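Local coordinates for branched-chain amino acid transport system substrate-binding protein (PDB 4JB0), which binds small lignin-derived aromatic acids such as ferulic acid and probably delivers them to an ABC transporter for uptake into the cell, at residues A[75-80]-A[140-145]. Numbering follows the deposited sequence.
With FER (3-(4-hydroxy-3-methoxyphenyl)-2-propenoic acid), chain B.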
loop_
_atom_site.group_PDB
_atom_site.type_symbol
_atom_site.label_atom_id
_atom_site.label_comp_id
_atom_site.label_asym_id
_atom_site.label_seq_id
_atom_site.Cartn_x
_atom_site.Cartn_y
_atom_site.Cartn_z
ATOM N N VAL A 75 -2.437 3.829 -7.093
ATOM C CA VAL A 75 -1.498 2.864 -7.704
ATOM C C VAL A 75 -0.147 3.585 -7.933
ATOM O O VAL A 75 -0.090 4.796 -7.834
ATOM C CB VAL A 75 -2.068 2.209 -9.007
ATOM C CG1 VAL A 75 -3.196 1.169 -8.626
ATOM C CG2 VAL A 75 -2.664 3.270 -9.916
ATOM N N THR A 76 0.923 2.864 -8.219
ATOM C CA THR A 76 2.246 3.479 -8.162
ATOM C C THR A 76 2.486 4.585 -9.241
ATOM O O THR A 76 2.992 5.650 -8.928
ATOM C CB THR A 76 3.343 2.404 -8.211
ATOM O OG1 THR A 76 3.209 1.514 -7.078
ATOM C CG2 THR A 76 4.794 3.120 -8.203
ATOM N N PRO A 77 2.121 4.341 -10.534
ATOM C CA PRO A 77 2.485 5.430 -11.497
ATOM C C PRO A 77 1.890 6.841 -11.215
ATOM O O PRO A 77 2.658 7.833 -11.224
ATOM C CB PRO A 77 2.067 4.858 -12.877
ATOM C CG PRO A 77 2.124 3.291 -12.636
ATOM C CD PRO A 77 1.614 3.130 -11.210
ATOM N N PRO A 78 0.562 6.959 -10.890
ATOM C CA PRO A 78 0.113 8.306 -10.564
ATOM C C PRO A 78 0.683 8.784 -9.237
ATOM O O PRO A 78 0.775 9.993 -9.034
ATOM C CB PRO A 78 -1.405 8.196 -10.477
ATOM C CG PRO A 78 -1.645 6.739 -10.207
ATOM C CD PRO A 78 -0.563 6.007 -10.962
ATOM N N THR A 79 1.058 7.864 -8.352
ATOM C CA THR A 79 1.632 8.256 -7.061
ATOM C C THR A 79 2.993 8.935 -7.249
ATOM O O THR A 79 3.294 9.951 -6.632
ATOM C CB THR A 79 1.707 7.020 -6.153
ATOM O OG1 THR A 79 0.356 6.612 -5.923
ATOM C CG2 THR A 79 2.327 7.318 -4.816
ATOM N N VAL A 80 3.812 8.334 -8.095
ATOM C CA VAL A 80 5.069 8.960 -8.525
ATOM C C VAL A 80 4.791 10.391 -9.037
ATOM O O VAL A 80 5.488 11.350 -8.665
ATOM C CB VAL A 80 5.680 8.140 -9.677
ATOM C CG1 VAL A 80 6.754 9.023 -10.415
ATOM C CG2 VAL A 80 6.261 6.846 -9.111
ATOM N N TYR A 140 3.688 -6.330 -13.543
ATOM C CA TYR A 140 3.462 -5.244 -14.451
ATOM C C TYR A 140 4.755 -4.746 -15.099
ATOM O O TYR A 140 5.826 -4.684 -14.447
ATOM C CB TYR A 140 2.864 -4.040 -13.723
ATOM C CG TYR A 140 1.548 -4.218 -12.994
ATOM C CD1 TYR A 140 0.520 -4.985 -13.534
ATOM C CD2 TYR A 140 1.288 -3.467 -11.830
ATOM C CE1 TYR A 140 -0.718 -5.080 -12.890
ATOM C CE2 TYR A 140 0.042 -3.539 -11.187
ATOM C CZ TYR A 140 -0.957 -4.361 -11.742
ATOM O OH TYR A 140 -2.182 -4.447 -11.121
ATOM N N SER A 141 4.640 -4.388 -16.382
ATOM C CA SER A 141 5.704 -3.649 -17.099
ATOM C C SER A 141 5.712 -2.156 -16.687
ATOM O O SER A 141 5.530 -1.238 -17.506
ATOM C CB SER A 141 5.486 -3.786 -18.608
ATOM O OG SER A 141 4.117 -3.507 -18.922
ATOM N N ASP A 142 5.844 -1.904 -15.399
ATOM C CA ASP A 142 5.885 -0.523 -14.889
ATOM C C ASP A 142 6.658 -0.435 -13.564
ATOM O O ASP A 142 7.228 -1.439 -13.137
ATOM C CB ASP A 142 4.486 0.166 -14.862
ATOM C CG ASP A 142 3.548 -0.352 -13.773
ATOM O OD1 ASP A 142 2.310 -0.281 -13.971
ATOM O OD2 ASP A 142 4.003 -0.827 -12.726
ATOM N N SER A 143 6.666 0.748 -12.937
ATOM C CA SER A 143 7.444 0.974 -11.714
ATOM C C SER A 143 7.078 0.042 -10.515
ATOM O O SER A 143 7.962 -0.277 -9.709
ATOM C CB SER A 143 7.423 2.456 -11.304
ATOM O OG SER A 143 6.077 2.961 -11.226
ATOM N N TYR A 144 5.812 -0.349 -10.354
ATOM C CA TYR A 144 5.470 -1.312 -9.270
ATOM C C TYR A 144 6.061 -2.680 -9.586
ATOM O O TYR A 144 6.633 -3.309 -8.711
ATOM C CB TYR A 144 3.954 -1.467 -9.124
ATOM C CG TYR A 144 3.492 -2.328 -7.942
ATOM C CD1 TYR A 144 3.760 -1.945 -6.614
ATOM C CD2 TYR A 144 2.801 -3.546 -8.162
ATOM C CE1 TYR A 144 3.315 -2.745 -5.522
ATOM C CE2 TYR A 144 2.367 -4.367 -7.081
ATOM C CZ TYR A 144 2.608 -3.950 -5.789
ATOM O OH TYR A 144 2.154 -4.725 -4.774
ATOM N N GLY A 145 5.883 -3.116 -10.853
ATOM C CA GLY A 145 6.464 -4.372 -11.395
ATOM C C GLY A 145 7.969 -4.466 -11.207
ATOM O O GLY A 145 8.501 -5.512 -10.853
HETATM C C4 FER B . -0.852 -1.240 -1.431
HETATM C C5 FER B . 0.105 -2.007 -2.080
HETATM C C6 FER B . 0.138 -1.973 -3.468
HETATM C C3 FER B . -1.752 -0.460 -2.136
HETATM C C2 FER B . -1.710 -0.426 -3.533
HETATM C C1 FER B . -0.750 -1.189 -4.195
HETATM C C10 FER B . -3.638 1.090 -2.244
HETATM C C7 FER B . -0.782 -1.079 -5.677
HETATM C C8 FER B . 0.305 -0.931 -6.437
HETATM C C9 FER B . 0.159 -0.730 -7.904
HETATM O O1 FER B . -0.718 -1.340 -8.578
HETATM O O2 FER B . 0.892 0.161 -8.414
HETATM O O4 FER B . -0.896 -1.248 -0.091
HETATM O O3 FER B . -2.692 0.302 -1.479
#
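Thr76 and Tyr144 meet at about a right angle across the mouth of the cleft, with Thr76 OG1 3.5 Å from Tyr144 CD1. The methyl CG2 of Thr76, anti to the backbone N, lies 3.3 Å from Ser143 OG, while Pro77 CG sits 3.8 Å from Asp142 OD1. The short side chains of Thr76 and Ser143 suit so close an approach of two helix starts, and proline suits the first turn, where the helix itself asks no N-H of that residue.

The polar bonds run to the ligand rather than from one segment to the other. Thr76 N, in the first turn of helix 76-89, whose N-H groups have no partner within the helix, donates to FER O2 over 2.7 Å in a fairly straight bond (161°). Thr76 OG1 also lies 3.0 Å from FER O2, but its proton may go instead to Pro98 O. The helix N-terminus probably helps to stabilise the carboxylate; Arg171 and His283 also hydrogen-bond to FER. Asp142 caps helix 143-158 through a weak bond from Tyr144 N to its OD2, and its OD1 forms a salt bridge with Arg171, a second-shell link to the ligand.

The aromatic contacts are of two kinds. FER C8 stands 3.5 Å above the centre of the Tyr144 ring, the propenoate chain lying over one face; Tyr140, in contrast, presents its edge to FER O1. With CG anti to the backbone N (chi1 -174°), the Tyr144 ring is carried alongside the propenoate chain with its face turned to it, and its OH bonds to Thr219 OG1. An alanine here would remove that face and is likely to leave the propenoate chain poorly covered and Thr219 without its phenol partner.

Helix starts from the two lobes thus meet over a ligand held between them, as in the closed, ligand-bound form of a bilobed periplasmic binding protein.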